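Local coordinates for protein glutaredoxin-glutathione complex (Polygonaceae, PDB 5KQA) that binds glutathione and, as a glutaredoxin of the thioredoxin superfamily, probably catalyses glutathione-dependent thiol-disulfide exchange, at residues Y49-L60 with C104-R112. Numbering follows the deposited sequence.
Sequences YCSRVKKLFDQL and CDSVMEKHR. With GSH (glutathione), chain B.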
loop_
_atom_site.group_PDB
_atom_site.type_symbol
_atom_site.label_atom_id
_atom_site.label_comp_id
_atom_site.label_asym_id
_atom_site.label_seq_id
_atom_site.Cartn_x
_atom_site.Cartn_y
_atom_site.Cartn_z
ATOM N N TYR A 49 2.015 7.660 10.184
ATOM C CA TYR A 49 2.954 7.220 9.151
ATOM C C TYR A 49 2.288 7.155 7.782
ATOM O O TYR A 49 2.909 7.444 6.759
ATOM C CB TYR A 49 3.545 5.851 9.515
ATOM C CG TYR A 49 4.486 5.923 10.691
ATOM C CD1 TYR A 49 5.710 6.566 10.577
ATOM C CD2 TYR A 49 4.144 5.364 11.919
ATOM C CE1 TYR A 49 6.575 6.643 11.643
ATOM C CE2 TYR A 49 5.009 5.428 12.992
ATOM C CZ TYR A 49 6.221 6.068 12.847
ATOM O OH TYR A 49 7.081 6.137 13.911
ATOM N N CYS A 50 1.022 6.754 7.773
ATOM C CA CYS A 50 0.229 6.749 6.551
ATOM C C CYS A 50 0.088 8.163 6.007
ATOM O O CYS A 50 0.243 8.388 4.808
ATOM C CB CYS A 50 -1.143 6.138 6.800
ATOM S SG CYS A 50 -1.124 4.392 7.190
ATOM N N SER A 51 -0.180 9.119 6.894
ATOM C CA SER A 51 -0.271 10.517 6.490
ATOM C C SER A 51 1.035 11.024 5.885
ATOM O O SER A 51 1.013 11.739 4.889
ATOM C CB SER A 51 -0.667 11.395 7.674
ATOM O OG SER A 51 -1.981 11.082 8.080
ATOM N N ARG A 52 2.166 10.663 6.489
ATOM C CA ARG A 52 3.476 11.032 5.941
ATOM C C ARG A 52 3.686 10.532 4.511
ATOM O O ARG A 52 4.139 11.289 3.643
ATOM C CB ARG A 52 4.609 10.495 6.828
ATOM C CG ARG A 52 4.845 11.280 8.109
ATOM C CD ARG A 52 6.272 11.815 8.164
ATOM N NE ARG A 52 7.227 10.769 8.505
ATOM C CZ ARG A 52 8.423 10.625 7.944
ATOM N NH1 ARG A 52 9.211 9.635 8.335
ATOM N NH2 ARG A 52 8.832 11.461 6.997
ATOM N N VAL A 53 3.372 9.262 4.260
ATOM C CA VAL A 53 3.663 8.692 2.944
ATOM C C VAL A 53 2.726 9.288 1.910
ATOM O O VAL A 53 3.132 9.533 0.773
ATOM C CB VAL A 53 3.564 7.130 2.902
ATOM C CG1 VAL A 53 4.530 6.497 3.886
ATOM C CG2 VAL A 53 2.151 6.644 3.131
ATOM N N LYS A 54 1.482 9.553 2.306
ATOM C CA LYS A 54 0.525 10.187 1.403
ATOM C C LYS A 54 0.984 11.596 1.029
ATOM O O LYS A 54 0.889 12.010 -0.130
ATOM C CB LYS A 54 -0.872 10.255 2.031
ATOM C CG LYS A 54 -1.579 8.924 2.190
ATOM C CD LYS A 54 -2.792 9.096 3.102
ATOM C CE LYS A 54 -3.363 7.771 3.537
ATOM N NZ LYS A 54 -4.483 7.931 4.527
ATOM N N LYS A 55 1.456 12.340 2.022
ATOM C CA LYS A 55 1.963 13.689 1.786
ATOM C C LYS A 55 3.151 13.679 0.808
ATOM O O LYS A 55 3.233 14.517 -0.091
ATOM C CB LYS A 55 2.364 14.330 3.116
ATOM C CG LYS A 55 2.635 15.821 3.058
ATOM C CD LYS A 55 2.736 16.388 4.472
ATOM C CE LYS A 55 2.885 17.905 4.479
ATOM N NZ LYS A 55 4.187 18.357 3.904
ATOM N N LEU A 56 4.067 12.729 0.986
ATOM C CA LEU A 56 5.191 12.563 0.059
ATOM C C LEU A 56 4.707 12.315 -1.366
ATOM O O LEU A 56 5.152 12.972 -2.303
ATOM C CB LEU A 56 6.098 11.406 0.496
ATOM C CG LEU A 56 7.254 11.096 -0.474
ATOM C CD1 LEU A 56 8.363 12.116 -0.345
ATOM C CD2 LEU A 56 7.795 9.701 -0.295
ATOM N N PHE A 57 3.808 11.349 -1.531
ATOM C CA PHE A 57 3.269 11.038 -2.851
ATOM C C PHE A 57 2.527 12.230 -3.448
ATOM O O PHE A 57 2.612 12.463 -4.651
ATOM C CB PHE A 57 2.341 9.818 -2.788
ATOM C CG PHE A 57 3.056 8.540 -2.528
ATOM C CD1 PHE A 57 4.271 8.276 -3.146
ATOM C CD2 PHE A 57 2.532 7.603 -1.657
ATOM C CE1 PHE A 57 4.946 7.098 -2.909
ATOM C CE2 PHE A 57 3.208 6.421 -1.411
ATOM C CZ PHE A 57 4.413 6.169 -2.041
ATOM N N ASP A 58 1.800 12.978 -2.619
ATOM C CA ASP A 58 1.131 14.196 -3.087
ATOM C C ASP A 58 2.141 15.152 -3.722
ATOM O O ASP A 58 1.956 15.629 -4.848
ATOM C CB ASP A 58 0.402 14.915 -1.938
ATOM C CG ASP A 58 -0.819 14.147 -1.429
ATOM O OD1 ASP A 58 -1.414 13.359 -2.193
ATOM O OD2 ASP A 58 -1.191 14.345 -0.250
ATOM N N GLN A 59 3.218 15.416 -2.987
ATOM C CA GLN A 59 4.234 16.379 -3.401
ATOM C C GLN A 59 5.024 15.898 -4.629
ATOM O O GLN A 59 5.497 16.705 -5.437
ATOM C CB GLN A 59 5.165 16.674 -2.220
ATOM C CG GLN A 59 4.433 17.347 -1.053
ATOM C CD GLN A 59 5.313 17.583 0.160
ATOM O OE1 GLN A 59 6.238 16.818 0.430
ATOM N NE2 GLN A 59 5.026 18.648 0.900
ATOM N N LEU A 60 5.141 14.583 -4.784
ATOM C CA LEU A 60 5.821 14.009 -5.944
ATOM C C LEU A 60 4.948 14.007 -7.187
ATOM O O LEU A 60 5.422 13.687 -8.277
ATOM C CB LEU A 60 6.265 12.574 -5.667
ATOM C CG LEU A 60 7.348 12.312 -4.629
ATOM C CD1 LEU A 60 7.594 10.810 -4.568
ATOM C CD2 LEU A 60 8.628 13.069 -4.957
ATOM N N CYS A 104 6.362 3.335 5.664
ATOM C CA CYS A 104 6.840 4.701 5.475
ATOM C C CYS A 104 8.357 4.765 5.337
ATOM O O CYS A 104 8.889 5.398 4.418
ATOM C CB CYS A 104 6.400 5.583 6.644
ATOM S SG CYS A 104 6.740 7.332 6.378
ATOM N N ASP A 105 9.044 4.105 6.260
ATOM C CA ASP A 105 10.497 4.012 6.230
ATOM C C ASP A 105 11.015 3.468 4.896
ATOM O O ASP A 105 11.947 4.019 4.312
ATOM C CB ASP A 105 10.979 3.137 7.375
ATOM C CG ASP A 105 10.036 1.979 7.657
ATOM O OD1 ASP A 105 9.447 1.421 6.695
ATOM O OD2 ASP A 105 9.876 1.632 8.850
ATOM N N SER A 106 10.412 2.382 4.425
ATOM C CA SER A 106 10.810 1.771 3.157
ATOM C C SER A 106 10.650 2.729 1.984
ATOM O O SER A 106 11.503 2.787 1.098
ATOM C CB SER A 106 9.994 0.504 2.896
ATOM O OG SER A 106 10.106 -0.402 3.980
ATOM N N VAL A 107 9.548 3.476 1.978
ATOM C CA VAL A 107 9.290 4.436 0.913
ATOM C C VAL A 107 10.289 5.581 0.998
ATOM O O VAL A 107 10.838 6.020 -0.015
ATOM C CB VAL A 107 7.845 4.998 0.975
ATOM C CG1 VAL A 107 7.700 6.196 0.043
ATOM C CG2 VAL A 107 6.820 3.895 0.639
ATOM N N MET A 108 10.517 6.062 2.213
ATOM C CA MET A 108 11.510 7.107 2.443
ATOM C C MET A 108 12.909 6.651 2.011
ATOM O O MET A 108 13.686 7.438 1.466
ATOM C CB MET A 108 11.516 7.526 3.917
ATOM C CG MET A 108 10.242 8.210 4.377
ATOM S SD MET A 108 9.780 9.563 3.280
ATOM C CE MET A 108 8.111 9.910 3.842
ATOM N N GLU A 109 13.231 5.389 2.259
ATOM C CA GLU A 109 14.506 4.826 1.800
ATOM C C GLU A 109 14.656 4.906 0.277
ATOM O O GLU A 109 15.717 5.277 -0.231
ATOM C CB GLU A 109 14.649 3.371 2.264
ATOM C CG GLU A 109 15.829 2.630 1.671
ATOM C CD GLU A 109 15.682 1.104 1.764
ATOM O OE1 GLU A 109 15.003 0.621 2.705
ATOM O OE2 GLU A 109 16.242 0.390 0.889
ATOM N N LYS A 110 13.597 4.561 -0.452
ATOM C CA LYS A 110 13.631 4.617 -1.914
ATOM C C LYS A 110 13.693 6.052 -2.432
ATOM O O LYS A 110 14.272 6.320 -3.480
ATOM C CB LYS A 110 12.407 3.911 -2.504
ATOM C CG LYS A 110 12.235 2.462 -2.048
ATOM C CD LYS A 110 13.191 1.514 -2.766
ATOM C CE LYS A 110 12.882 0.053 -2.421
ATOM N NZ LYS A 110 13.531 -0.932 -3.347
ATOM N N HIS A 111 13.072 6.973 -1.708
ATOM C CA HIS A 111 13.114 8.377 -2.087
ATOM C C HIS A 111 14.543 8.889 -1.902
ATOM O O HIS A 111 15.076 9.629 -2.726
ATOM C CB HIS A 111 12.129 9.174 -1.248
ATOM C CG HIS A 111 12.050 10.630 -1.605
ATOM N ND1 HIS A 111 11.904 11.074 -2.903
ATOM C CD2 HIS A 111 12.074 11.733 -0.826
ATOM C CE1 HIS A 111 11.840 12.394 -2.903
ATOM N NE2 HIS A 111 11.932 12.820 -1.659
ATOM N N ARG A 112 15.164 8.441 -0.821
ATOM C CA ARG A 112 16.511 8.847 -0.464
ATOM C C ARG A 112 17.557 8.375 -1.489
ATOM O O ARG A 112 18.504 9.102 -1.781
ATOM C CB ARG A 112 16.839 8.313 0.930
ATOM C CG ARG A 112 18.184 8.735 1.478
ATOM C CD ARG A 112 18.312 8.358 2.961
ATOM N NE ARG A 112 18.338 6.910 3.171
ATOM C CZ ARG A 112 17.394 6.217 3.808
ATOM N NH1 ARG A 112 16.328 6.837 4.319
ATOM N NH2 ARG A 112 17.522 4.900 3.940
HETATM N N1 GSH B . 8.247 1.733 10.613
HETATM C CA1 GSH B . 6.876 1.711 10.221
HETATM C C1 GSH B . 6.735 2.620 9.022
HETATM O O11 GSH B . 5.756 2.489 8.238
HETATM O O12 GSH B . 7.613 3.502 8.800
HETATM C CB1 GSH B . 5.980 2.150 11.373
HETATM C CG1 GSH B . 4.518 2.192 10.942
HETATM C CD1 GSH B . 3.567 2.038 12.127
HETATM O OE1 GSH B . 4.001 1.949 13.261
HETATM N N2 GSH B . 2.157 1.997 11.912
HETATM C CA2 GSH B . 1.240 1.844 12.997
HETATM C C2 GSH B . 0.566 0.495 12.989
HETATM O O2 GSH B . 0.270 -0.062 11.942
HETATM C CB2 GSH B . 0.077 2.801 12.870
HETATM S SG2 GSH B . 0.503 4.433 13.411
HETATM N N3 GSH B . 0.227 -0.105 14.229
HETATM C CA3 GSH B . -0.449 -1.357 14.237
HETATM C C3 GSH B . -1.822 -1.174 13.592
HETATM O O31 GSH B . -2.357 -2.121 12.958
HETATM O O32 GSH B . -2.445 -0.076 13.672
#
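Val53 and Cys104, whose CA atoms are the nearest pair across helices 49-60 and 104-112 (5.7 Å), also touch through their side chains, CG1 of Val53 lying 3.4 Å from SG of Cys104. With chi1 at -172° that sulfur is turned away from its backbone N and toward helix 49-60, and it also sits over one face of the Arg52 guanidinium, near its rim. Further along, Leu56 divides its branches: CD2 packs 3.5 Å from Val107 CG1 and more loosely against Met108 SD, while CD1 makes a CH-pi contact over the His111 ring, 4.0 Å from its centroid. With both methyls removed, as in an alanine here, a gap would probably face Val107 and Met108, and the imidazole would lose the cover on that face. Phe57 CZ and Val107 CG1 meet from opposite directions; Leu39 and Val41 of strand 39-43 also touch Phe57.

No hydrogen bond joins the helices. The N-terminal turn of 104-112 grips the gamma-glutamyl carboxylate of glutathione, Cys104 N donating to O11 (2.8 Å) and Asp105 N to O12 (3.0 Å), while CB1 of the ligand lies over one face of Tyr49. Two helices running nearly parallel (28°) on one side of the sheet, their starts lining the glutathione site, are characteristic of the glutaredoxin version of the thioredoxin fold.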